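Dipicolinate synthase subunit A (Bacillus halodurans, PDB 3D4O) probably supplies the nucleotide-binding oxidoreductase component of dipicolinate synthase, which makes the dipicolinic acid characteristic of bacterial spores. Local coordinates at residues 139-144 with 168-173; 164-169 with 218-223; 173-176 with 180-183; 147-152 with 237-242. All blocks are in the same frame, centred on the assembly; numbering follows the deposited sequence. Where two conformers were deposited one is given.

All four contacts belong to the C-terminal Rossmann-type domain and gather round its parallel sheet. Helix 165-176 takes part in contacts 1, 2 and 3, and helix 127-148 in contacts 1 and 4. Strands 180-185, 216-219 and 239-242 of that sheet receive contacts 3, 2 and 4. Centres lie from about 9 Å (contacts 1 and 3) to about 17 Å (contacts 2 and 4) apart. Along the chain, contact 3 is nested within contact 2 and contact 2 within contact 4, while contacts 1 and 4 interleave. The two helices pack on one another and on the strands of one sheet, as in a Rossmann-type domain, and contacts 1, 3 and 4 also adjoin the second subunit.

Contact 1: 139-144 with 168-173; sequences EGTIMM and MSVARK. With EDO (1,2-ethanediol), chain L.
Ile142 lays its terminal CD1 against the base of Lys173, where CD1 and Lys173 CB are 3.4 Å apart, tighter than a usual carbon-carbon contact. The pair joins two helices of a Rossmann-type domain: helix 127-148, and helix 165-176, which follows the first strand of the parallel sheet. The two side chains cross at about a right angle. Ile142 reaches over because CG1 stands anti to the carbonyl carbon (chi1 -81°) and CD1 extends onward from it, ending 4.1 Å from Lys173 O as well. Lys173 offers the root of its chain here; its side chain also packs on His154 of the second subunit. One residue back on the first helix the spacing is looser: Thr141 CG2 and Val170 CG1 only just meet at 4.5 Å. The hydroxyl of Thr141 bonds the carbonyl of Thr137 within its own helix. Glu139 does not pair with Lys173, whose NZ is 5.6 Å from OE2 of Glu139; the two carboxylate oxygens of Glu139 bond the backbone N atoms of Ile153 and His154 of the second subunit. The lysine charge is nevertheless near enough that it would probably favour the ionised carboxylate. The contact between the two helices is apolar, while the carboxylate of Glu139 serves the subunit interface. Elsewhere on helix 165-176, an ethanediol probably left from crystallisation also bonds Met197 O, and its O2 gives a weak 2.9 Å hydrogen bond to Arg172 O.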
loop_
_atom_site.group_PDB
_atom_site.type_symbol
_atom_site.label_atom_id
_atom_site.label_comp_id
_atom_site.label_asym_id
_atom_site.label_seq_id
_atom_site.Cartn_x
_atom_site.Cartn_y
_atom_site.Cartn_z
ATOM N N GLU C 139 4.498 -4.586 -6.247
ATOM C CA GLU C 139 3.469 -4.675 -5.228
ATOM C C GLU C 139 3.866 -3.869 -4.034
ATOM O O GLU C 139 3.084 -3.098 -3.508
ATOM C CB GLU C 139 3.137 -6.117 -4.826
ATOM C CG GLU C 139 2.322 -6.781 -5.933
ATOM C CD GLU C 139 1.745 -8.138 -5.597
ATOM O OE1 GLU C 139 1.614 -8.516 -4.392
ATOM O OE2 GLU C 139 1.326 -8.825 -6.562
ATOM N N GLY C 140 5.109 -4.022 -3.625
ATOM C CA GLY C 140 5.608 -3.278 -2.481
ATOM C C GLY C 140 5.662 -1.786 -2.758
ATOM O O GLY C 140 5.399 -0.976 -1.888
ATOM N N THR C 141 6.017 -1.440 -3.986
ATOM C CA THR C 141 6.117 -0.039 -4.401
ATOM C C THR C 141 4.723 0.612 -4.376
ATOM O O THR C 141 4.529 1.704 -3.913
ATOM C CB THR C 141 6.755 0.088 -5.817
ATOM O OG1 THR C 141 8.068 -0.481 -5.776
ATOM C CG2 THR C 141 6.859 1.589 -6.271
ATOM N N ILE C 142 3.743 -0.136 -4.826
ATOM C CA ILE C 142 2.366 0.342 -4.833
ATOM C C ILE C 142 1.892 0.514 -3.402
ATOM O O ILE C 142 1.304 1.535 -3.040
ATOM C CB ILE C 142 1.485 -0.627 -5.619
ATOM C CG1 ILE C 142 1.656 -0.314 -7.108
ATOM C CG2 ILE C 142 -0.008 -0.562 -5.227
ATOM C CD1 ILE C 142 1.116 -1.455 -7.975
HETATM N N MSE C 143 2.154 -0.498 -2.580
HETATM C CA MSE C 143 1.734 -0.446 -1.170
HETATM C C MSE C 143 2.347 0.791 -0.517
HETATM O O MSE C 143 1.697 1.511 0.209
HETATM C CB MSE C 143 2.149 -1.712 -0.410
HETATM C CG MSE C 143 2.009 -1.565 1.110
HETATM SE SE MSE C 143 3.032 -2.924 2.103
HETATM C CE MSE C 143 4.860 -2.203 1.829
HETATM N N MSE C 144 3.603 1.054 -0.817
HETATM C CA MSE C 144 4.281 2.221 -0.218
HETATM C C MSE C 144 3.717 3.573 -0.674
HETATM O O MSE C 144 3.622 4.537 0.101
HETATM C CB MSE C 144 5.767 2.276 -0.557
HETATM C CG MSE C 144 6.552 0.987 -0.435
HETATM SE SE MSE C 144 8.162 1.271 0.603
HETATM C CE MSE C 144 6.801 1.311 2.065
HETATM N N MSE C 168 9.482 -1.715 -16.108
HETATM C CA MSE C 168 8.383 -2.137 -16.956
HETATM C C MSE C 168 7.222 -2.702 -16.130
HETATM O O MSE C 168 6.058 -2.483 -16.450
HETATM C CB MSE C 168 8.838 -3.145 -17.996
HETATM C CG MSE C 168 7.654 -3.825 -18.647
HETATM SE SE MSE C 168 8.083 -4.565 -20.328
HETATM C CE MSE C 168 8.544 -2.818 -20.930
ATOM N N SER C 169 7.553 -3.409 -15.057
ATOM C CA SER C 169 6.527 -4.036 -14.190
ATOM C C SER C 169 5.852 -3.016 -13.286
ATOM O O SER C 169 4.665 -3.094 -12.988
ATOM C CB SER C 169 7.173 -5.074 -13.277
ATOM O OG SER C 169 7.741 -6.104 -14.049
ATOM N N VAL C 170 6.662 -2.073 -12.860
ATOM C CA VAL C 170 6.252 -1.024 -11.933
ATOM C C VAL C 170 5.320 -0.058 -12.635
ATOM O O VAL C 170 4.242 0.252 -12.155
ATOM C CB VAL C 170 7.457 -0.293 -11.313
ATOM C CG1 VAL C 170 7.039 1.059 -10.691
ATOM C CG2 VAL C 170 8.158 -1.210 -10.273
ATOM N N ALA C 171 5.726 0.376 -13.810
ATOM C CA ALA C 171 4.931 1.353 -14.562
ATOM C C ALA C 171 3.567 0.759 -14.952
ATOM O O ALA C 171 2.517 1.389 -14.777
ATOM C CB ALA C 171 5.693 1.832 -15.770
ATOM N N ARG C 172 3.583 -0.497 -15.366
ATOM C CA ARG C 172 2.378 -1.200 -15.816
ATOM C C ARG C 172 1.312 -1.242 -14.703
ATOM O O ARG C 172 0.123 -1.037 -14.925
ATOM C CB ARG C 172 2.748 -2.619 -16.302
ATOM C CG ARG C 172 1.623 -3.391 -16.990
ATOM C CD ARG C 172 2.109 -4.727 -17.662
ATOM N NE ARG C 172 2.560 -4.666 -19.073
ATOM C CZ ARG C 172 3.815 -4.895 -19.491
ATOM N NH1 ARG C 172 4.749 -5.172 -18.595
ATOM N NH2 ARG C 172 4.129 -4.880 -20.812
ATOM N N LYS C 173 1.769 -1.509 -13.506
ATOM C CA LYS C 173 0.896 -1.595 -12.341
ATOM C C LYS C 173 0.381 -0.221 -11.865
ATOM O O LYS C 173 -0.722 -0.110 -11.410
ATOM C CB LYS C 173 1.548 -2.384 -11.204
ATOM C CG LYS C 173 1.458 -3.868 -11.511
ATOM C CD LYS C 173 2.056 -4.776 -10.447
ATOM C CE LYS C 173 1.547 -6.253 -10.615
ATOM N NZ LYS C 173 1.781 -6.981 -11.873
HETATM C C1 EDO L . -0.056 -0.105 -19.281
HETATM O O1 EDO L . 0.095 -0.849 -20.494
HETATM C C2 EDO L . -1.446 -0.354 -18.691
HETATM O O2 EDO L . -1.280 -0.999 -17.436
#

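Contact 2: 164-169 with 218-223; sequences GRVGMS and INTIPA
Gly167 and Thr220 are bridged by a water, with no direct hydrogen bond between the two segments. The water accepts from Gly167 N at 2.9 Å, accepts more weakly from Gly164 N, and donates to Thr220 OG1 at 2.7 Å. Gly164 and Gly167 fit the GxGxxG pattern of a Rossmann-type nucleotide-binding turn, and a water held between this turn and the end of a neighbouring strand is a familiar feature of such domains. Thr220 follows strand 216-219 and brings two different atoms to the contact. With OG1 between the backbone N and the carbonyl carbon (chi1 69°), the hydroxyl meets the water and also bonds Leu161 O at the end of strand 157-161. Its methyl CG2 instead approaches the helix, 3.8 Å from Gly167 CA and 4.1 Å from Val166 CG1, the threonine and valine side chains sliding past each other in opposite directions. A beta carbon on Gly167 would come tight against Thr220 OG1, so this close approach probably relies on the glycine. Asn219 shapes the turn that carries Thr220: its OD1 accepts from Ile221 N in an Asx turn at 2.8 Å, the donor standing well above the carbonyl plane. ND2 returns a straighter bond to Ile221 O (2.9 Å, N-H...O angle 165°), nearly in its own amide plane, and also bonds Asp242 OD1. Since the water receives two backbone N-H groups and spends a proton on Thr220, the glycine-rich turn is tied to the strand end through solvent, an arrangement consistent with a nucleotide site nearby.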
loop_
_atom_site.group_PDB
_atom_site.type_symbol
_atom_site.label_atom_id
_atom_site.label_comp_id
_atom_site.label_asym_id
_atom_site.label_seq_id
_atom_site.Cartn_x
_atom_site.Cartn_y
_atom_site.Cartn_z
ATOM N N GLY C 164 13.576 -0.757 -17.709
ATOM C CA GLY C 164 14.248 -2.044 -17.603
ATOM C C GLY C 164 13.282 -3.092 -17.053
ATOM O O GLY C 164 12.046 -2.913 -17.062
ATOM N N ARG C 165 13.859 -4.159 -16.519
ATOM C CA ARG C 165 13.070 -5.311 -16.047
ATOM C C ARG C 165 12.109 -4.923 -14.950
ATOM O O ARG C 165 10.979 -5.404 -14.890
ATOM C CB ARG C 165 13.986 -6.472 -15.608
ATOM C CG ARG C 165 14.900 -6.999 -16.760
ATOM C CD ARG C 165 16.100 -7.819 -16.292
ATOM N NE ARG C 165 16.840 -7.162 -15.213
ATOM C CZ ARG C 165 17.863 -7.703 -14.558
ATOM N NH1 ARG C 165 18.311 -8.903 -14.875
ATOM N NH2 ARG C 165 18.433 -7.040 -13.572
ATOM N N VAL C 166 12.518 -4.005 -14.095
ATOM C CA VAL C 166 11.651 -3.647 -12.995
ATOM C C VAL C 166 10.668 -2.534 -13.371
ATOM O O VAL C 166 9.465 -2.552 -13.021
ATOM C CB VAL C 166 12.454 -3.163 -11.804
ATOM C CG1 VAL C 166 11.502 -2.655 -10.703
ATOM C CG2 VAL C 166 13.391 -4.312 -11.290
ATOM N N GLY C 167 11.236 -1.564 -14.055
ATOM C CA GLY C 167 10.540 -0.358 -14.443
ATOM C C GLY C 167 9.331 -0.710 -15.259
ATOM O O GLY C 167 8.297 -0.102 -15.122
HETATM N N MSE C 168 9.482 -1.715 -16.108
HETATM C CA MSE C 168 8.383 -2.137 -16.956
HETATM C C MSE C 168 7.222 -2.702 -16.130
HETATM O O MSE C 168 6.058 -2.483 -16.450
HETATM C CB MSE C 168 8.838 -3.145 -17.996
HETATM C CG MSE C 168 7.654 -3.825 -18.647
HETATM SE SE MSE C 168 8.083 -4.565 -20.328
HETATM C CE MSE C 168 8.544 -2.818 -20.930
ATOM N N SER C 169 7.553 -3.409 -15.057
ATOM C CA SER C 169 6.527 -4.036 -14.190
ATOM C C SER C 169 5.852 -3.016 -13.286
ATOM O O SER C 169 4.665 -3.094 -12.988
ATOM C CB SER C 169 7.173 -5.074 -13.277
ATOM O OG SER C 169 7.741 -6.104 -14.049
ATOM N N ILE C 218 9.078 7.153 -9.126
ATOM C CA ILE C 218 9.770 5.908 -8.805
ATOM C C ILE C 218 10.986 5.760 -9.664
ATOM O O ILE C 218 10.881 5.691 -10.882
ATOM C CB ILE C 218 8.845 4.681 -9.050
ATOM C CG1 ILE C 218 7.559 4.872 -8.217
ATOM C CG2 ILE C 218 9.620 3.409 -8.730
ATOM C CD1 ILE C 218 6.293 4.656 -8.997
ATOM N N ASN C 219 12.162 5.764 -9.046
ATOM C CA ASN C 219 13.382 5.546 -9.812
ATOM C C ASN C 219 13.832 4.100 -9.827
ATOM O O ASN C 219 13.870 3.442 -8.790
ATOM C CB ASN C 219 14.547 6.371 -9.300
ATOM C CG ASN C 219 15.816 6.083 -10.090
ATOM O OD1 ASN C 219 15.824 6.186 -11.311
ATOM N ND2 ASN C 219 16.862 5.661 -9.410
ATOM N N THR C 220 14.149 3.612 -11.027
ATOM C CA THR C 220 14.774 2.291 -11.200
ATOM C C THR C 220 16.167 2.432 -11.841
ATOM O O THR C 220 16.902 1.470 -11.914
ATOM C CB THR C 220 13.953 1.321 -12.071
ATOM O OG1 THR C 220 13.949 1.756 -13.443
ATOM C CG2 THR C 220 12.534 1.192 -11.560
ATOM N N ILE C 221 16.539 3.625 -12.299
ATOM C CA ILE C 221 17.830 3.810 -12.987
ATOM C C ILE C 221 19.003 3.869 -11.994
ATOM O O ILE C 221 18.993 4.677 -11.059
ATOM C CB ILE C 221 17.846 5.102 -13.877
ATOM C CG1 ILE C 221 16.755 5.083 -14.929
ATOM C CG2 ILE C 221 19.200 5.286 -14.581
ATOM C CD1 ILE C 221 16.714 6.364 -15.701
ATOM N N PRO C 222 20.038 3.037 -12.199
ATOM C CA PRO C 222 21.168 3.028 -11.253
ATOM C C PRO C 222 22.209 4.025 -11.606
ATOM O O PRO C 222 23.309 3.697 -12.026
ATOM C CB PRO C 222 21.710 1.602 -11.347
ATOM C CG PRO C 222 21.370 1.173 -12.725
ATOM C CD PRO C 222 20.139 1.940 -13.171
ATOM N N ALA C 223 21.794 5.261 -11.467
ATOM C CA ALA C 223 22.627 6.420 -11.742
ATOM C C ALA C 223 21.893 7.658 -11.279
ATOM O O ALA C 223 20.664 7.663 -11.115
ATOM C CB ALA C 223 22.982 6.516 -13.237
HETATM O O HOH W 1 13.846 -0.533 -14.865
#

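Contact 3: 173-176 with 180-183; sequences KFAA and KVKV
Val181 buries the most surface here, pressing one methyl onto Ala175 and Phe174 at the last turn of the helix. CG2 does the touching: it lies 3.5 Å from Ala175 N and 3.7 Å from Ala175 CA, so it rests on the backbone of the helix as much as on side chains. It then meets Phe174 CB at 3.8 Å and Ala175 CB at 3.9 Å. The valine puts this branch forward by holding CG2 anti to its carbonyl carbon while CG1 lies anti to the backbone N (chi1 175°). Phe174 contributes only its beta carbon, for its ring leads off toward Thr141 and Ile142 of helix 127-148 and toward Ile218. Helix 165-176 and strand 180-185 are the second and third elements of a beta-alpha-beta crossover that starts with strand 157-161, and this contact closes the short connection between them. The strand's backbone is tied into the sheet, Lys180 and Lys182 bonding Val158 while Val181 bonds Glu200. With no hydrogen bond across the contact, helix and strand are held here by van der Waals contact and the burial of apolar surface.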
loop_
_atom_site.group_PDB
_atom_site.type_symbol
_atom_site.label_atom_id
_atom_site.label_comp_id
_atom_site.label_asym_id
_atom_site.label_seq_id
_atom_site.Cartn_x
_atom_site.Cartn_y
_atom_site.Cartn_z
ATOM N N LYS C 173 1.769 -1.509 -13.506
ATOM C CA LYS C 173 0.896 -1.595 -12.341
ATOM C C LYS C 173 0.381 -0.221 -11.865
ATOM O O LYS C 173 -0.722 -0.110 -11.410
ATOM C CB LYS C 173 1.548 -2.384 -11.204
ATOM C CG LYS C 173 1.458 -3.868 -11.511
ATOM C CD LYS C 173 2.056 -4.776 -10.447
ATOM C CE LYS C 173 1.547 -6.253 -10.615
ATOM N NZ LYS C 173 1.781 -6.981 -11.873
ATOM N N PHE C 174 1.177 0.826 -11.957
ATOM C CA PHE C 174 0.652 2.118 -11.544
ATOM C C PHE C 174 -0.446 2.526 -12.523
ATOM O O PHE C 174 -1.497 3.056 -12.125
ATOM C CB PHE C 174 1.734 3.182 -11.371
ATOM C CG PHE C 174 2.328 3.182 -10.009
ATOM C CD1 PHE C 174 1.753 3.943 -8.997
ATOM C CD2 PHE C 174 3.414 2.391 -9.709
ATOM C CE1 PHE C 174 2.261 3.919 -7.724
ATOM C CE2 PHE C 174 3.937 2.378 -8.449
ATOM C CZ PHE C 174 3.368 3.148 -7.443
ATOM N N ALA C 175 -0.230 2.201 -13.789
ATOM C CA ALA C 175 -1.170 2.562 -14.837
ATOM C C ALA C 175 -2.457 1.779 -14.674
ATOM O O ALA C 175 -3.543 2.324 -14.763
ATOM C CB ALA C 175 -0.594 2.347 -16.199
ATOM N N ALA C 176 -2.330 0.492 -14.388
ATOM C CA ALA C 176 -3.523 -0.369 -14.285
ATOM C C ALA C 176 -4.336 0.040 -13.067
ATOM O O ALA C 176 -5.543 -0.226 -12.986
ATOM C CB ALA C 176 -3.174 -1.861 -14.270
ATOM N N LYS C 180 -1.774 8.423 -13.877
ATOM C CA LYS C 180 -1.402 8.955 -15.197
ATOM C C LYS C 180 0.098 8.841 -15.179
ATOM O O LYS C 180 0.802 9.616 -14.559
ATOM C CB LYS C 180 -1.887 10.378 -15.404
ATOM C CG LYS C 180 -3.391 10.459 -15.499
ATOM C CD LYS C 180 -3.910 11.886 -15.352
ATOM C CE LYS C 180 -5.454 11.938 -15.529
ATOM N NZ LYS C 180 -6.179 10.934 -14.675
ATOM N N VAL C 181 0.547 7.807 -15.852
ATOM C CA VAL C 181 1.912 7.404 -15.807
ATOM C C VAL C 181 2.746 7.880 -16.957
ATOM O O VAL C 181 2.391 7.767 -18.119
ATOM C CB VAL C 181 2.030 5.873 -15.779
ATOM C CG1 VAL C 181 3.495 5.471 -15.851
ATOM C CG2 VAL C 181 1.320 5.251 -14.538
ATOM N N LYS C 182 3.886 8.422 -16.594
ATOM C CA LYS C 182 4.855 8.826 -17.604
ATOM C C LYS C 182 6.128 8.101 -17.261
ATOM O O LYS C 182 6.419 7.891 -16.098
ATOM C CB LYS C 182 5.060 10.335 -17.664
ATOM C CG LYS C 182 5.501 10.988 -16.386
ATOM C CD LYS C 182 5.981 12.444 -16.632
ATOM C CE LYS C 182 4.873 13.380 -17.032
ATOM N NZ LYS C 182 5.294 14.836 -17.259
ATOM N N VAL C 183 6.821 7.647 -18.290
ATOM C CA VAL C 183 8.053 6.899 -18.110
ATOM C C VAL C 183 9.213 7.585 -18.838
ATOM O O VAL C 183 9.139 7.952 -20.021
ATOM C CB VAL C 183 7.917 5.409 -18.556
ATOM C CG1 VAL C 183 9.212 4.600 -18.142
ATOM C CG2 VAL C 183 6.665 4.734 -17.957
#

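Contact 4: 147-152 with 237-242; sequences QHTDFT and HTFVID
The ring of Phe239 lies against CB and the imidazole of His148, the two ring planes at 47° and the centroids 5.2 Å apart, where the last part of helix 127-148 and the segment after it lie against strand 239-242 of the Rossmann-type sheet. The ring of Phe239 reaches its partner because CG stands anti to the backbone N (chi1 -180°). Its CE2 comes within 3.5 Å of His148 CB, and CZ lies 3.8 Å from His148 CG. Beside it, Thr149 CG2 is 4.3 Å from Phe239 CD2, while Ile241 CG1 of the same strand sits over one face of the phenylalanine, offset toward the rim. Replacing Phe239 with an alanine would probably open a gap beside His148 CB and Thr149 CG2 and leave the imidazole freer to shift. That imidazole is also held through ND1, which is hydrogen-bonded to Lys261 NZ. A second aromatic pair lies where the chain enters the strand. Phe151 and His237 cross at about a right angle, their ring planes at 82° and centroids 5.7 Å apart. NE2 of His237 is hydrogen-bonded to Asp215 OD1, which would tend to hold the ring's rotation. Phe151 carries Thr149 on one face and packs on Thr276 of the second subunit, so this end of the contact also borders the dimer interface. The two rings touch through single carbons, Phe151 CE2 and His237 CD2, 3.8 Å apart.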
loop_
_atom_site.group_PDB
_atom_site.type_symbol
_atom_site.label_atom_id
_atom_site.label_comp_id
_atom_site.label_asym_id
_atom_site.label_seq_id
_atom_site.Cartn_x
_atom_site.Cartn_y
_atom_site.Cartn_z
ATOM N N GLN C 147 0.554 4.089 1.041
ATOM C CA GLN C 147 0.782 4.377 2.481
ATOM C C GLN C 147 1.252 5.768 2.813
ATOM O O GLN C 147 0.887 6.321 3.858
ATOM C CB GLN C 147 1.899 3.490 3.082
ATOM C CG GLN C 147 1.471 2.132 3.474
ATOM C CD GLN C 147 2.565 1.219 4.001
ATOM O OE1 GLN C 147 3.750 1.514 3.891
ATOM N NE2 GLN C 147 2.152 0.072 4.553
ATOM N N HIS C 148 2.128 6.283 1.966
ATOM C CA HIS C 148 2.852 7.529 2.267
ATOM C C HIS C 148 2.312 8.785 1.632
ATOM O O HIS C 148 2.915 9.847 1.778
ATOM C CB HIS C 148 4.343 7.398 1.893
ATOM C CG HIS C 148 5.094 6.452 2.771
ATOM N ND1 HIS C 148 5.582 6.819 4.003
ATOM C CD2 HIS C 148 5.442 5.155 2.598
ATOM C CE1 HIS C 148 6.192 5.787 4.558
ATOM N NE2 HIS C 148 6.111 4.760 3.732
ATOM N N THR C 149 1.197 8.644 0.913
ATOM C CA THR C 149 0.522 9.784 0.281
ATOM C C THR C 149 -0.816 10.071 0.958
ATOM O O THR C 149 -1.438 9.175 1.562
ATOM C CB THR C 149 0.318 9.564 -1.208
ATOM O OG1 THR C 149 -0.493 8.392 -1.395
ATOM C CG2 THR C 149 1.680 9.400 -1.914
ATOM N N ASP C 150 -1.220 11.332 0.941
ATOM C CA ASP C 150 -2.485 11.718 1.536
ATOM C C ASP C 150 -3.531 11.929 0.448
ATOM O O ASP C 150 -4.615 12.387 0.687
ATOM C CB ASP C 150 -2.345 12.930 2.456
ATOM C CG ASP C 150 -2.064 14.230 1.709
ATOM O OD1 ASP C 150 -1.828 14.235 0.478
ATOM O OD2 ASP C 150 -2.113 15.258 2.381
ATOM N N PHE C 151 -3.171 11.527 -0.744
ATOM C CA PHE C 151 -4.021 11.588 -1.933
ATOM C C PHE C 151 -4.012 10.226 -2.621
ATOM O O PHE C 151 -3.145 9.379 -2.363
ATOM C CB PHE C 151 -3.519 12.678 -2.918
ATOM C CG PHE C 151 -2.060 12.538 -3.287
ATOM C CD1 PHE C 151 -1.653 11.673 -4.287
ATOM C CD2 PHE C 151 -1.093 13.265 -2.618
ATOM C CE1 PHE C 151 -0.293 11.523 -4.617
ATOM C CE2 PHE C 151 0.246 13.123 -2.946
ATOM C CZ PHE C 151 0.647 12.252 -3.952
ATOM N N THR C 152 -4.985 10.006 -3.501
ATOM C CA THR C 152 -5.063 8.739 -4.255
ATOM C C THR C 152 -4.043 8.680 -5.381
ATOM O O THR C 152 -3.751 9.669 -6.045
ATOM C CB THR C 152 -6.486 8.474 -4.879
ATOM O OG1 THR C 152 -6.833 9.559 -5.769
ATOM C CG2 THR C 152 -7.593 8.299 -3.772
ATOM N N HIS C 237 5.174 18.318 -2.515
ATOM C CA HIS C 237 4.550 17.136 -1.901
ATOM C C HIS C 237 4.971 15.838 -2.577
ATOM O O HIS C 237 4.528 14.766 -2.195
ATOM C CB HIS C 237 3.035 17.245 -1.999
ATOM C CG HIS C 237 2.537 17.171 -3.405
ATOM N ND1 HIS C 237 2.277 18.293 -4.162
ATOM C CD2 HIS C 237 2.314 16.103 -4.214
ATOM C CE1 HIS C 237 1.888 17.916 -5.370
ATOM N NE2 HIS C 237 1.922 16.593 -5.435
ATOM N N THR C 238 5.852 15.933 -3.571
ATOM C CA THR C 238 6.226 14.750 -4.335
ATOM C C THR C 238 6.864 13.685 -3.447
ATOM O O THR C 238 7.601 13.981 -2.521
ATOM C CB THR C 238 7.180 15.051 -5.468
ATOM O OG1 THR C 238 6.665 16.129 -6.238
ATOM C CG2 THR C 238 7.300 13.839 -6.378
ATOM N N PHE C 239 6.553 12.438 -3.764
ATOM C CA PHE C 239 7.139 11.292 -3.061
ATOM C C PHE C 239 8.049 10.542 -4.037
ATOM O O PHE C 239 7.619 10.079 -5.092
ATOM C CB PHE C 239 6.030 10.406 -2.511
ATOM C CG PHE C 239 6.514 9.185 -1.749
ATOM C CD1 PHE C 239 7.653 9.223 -0.984
ATOM C CD2 PHE C 239 5.760 8.033 -1.746
ATOM C CE1 PHE C 239 8.068 8.118 -0.292
ATOM C CE2 PHE C 239 6.144 6.938 -1.022
ATOM C CZ PHE C 239 7.302 6.985 -0.278
ATOM N N VAL C 240 9.323 10.468 -3.693
ATOM C CA VAL C 240 10.285 9.766 -4.543
ATOM C C VAL C 240 10.619 8.416 -3.925
ATOM O O VAL C 240 11.123 8.354 -2.823
ATOM C CB VAL C 240 11.629 10.506 -4.702
ATOM C CG1 VAL C 240 12.622 9.597 -5.457
ATOM C CG2 VAL C 240 11.460 11.884 -5.405
ATOM N N ILE C 241 10.318 7.351 -4.650
ATOM C CA ILE C 241 10.625 6.000 -4.203
ATOM C C ILE C 241 11.770 5.494 -5.075
ATOM O O ILE C 241 11.600 5.328 -6.279
ATOM C CB ILE C 241 9.399 5.055 -4.295
ATOM C CG1 ILE C 241 8.273 5.487 -3.333
ATOM C CG2 ILE C 241 9.778 3.636 -3.887
ATOM C CD1 ILE C 241 6.975 4.610 -3.444
ATOM N N ASP C 242 12.945 5.328 -4.471
ATOM C CA ASP C 242 14.156 4.888 -5.196
ATOM C C ASP C 242 14.428 3.400 -5.001
ATOM O O ASP C 242 14.796 2.921 -3.916
ATOM C CB ASP C 242 15.352 5.728 -4.819
ATOM C CG ASP C 242 16.452 5.662 -5.844
ATOM O OD1 ASP C 242 16.426 4.786 -6.733
ATOM O OD2 ASP C 242 17.359 6.494 -5.740
#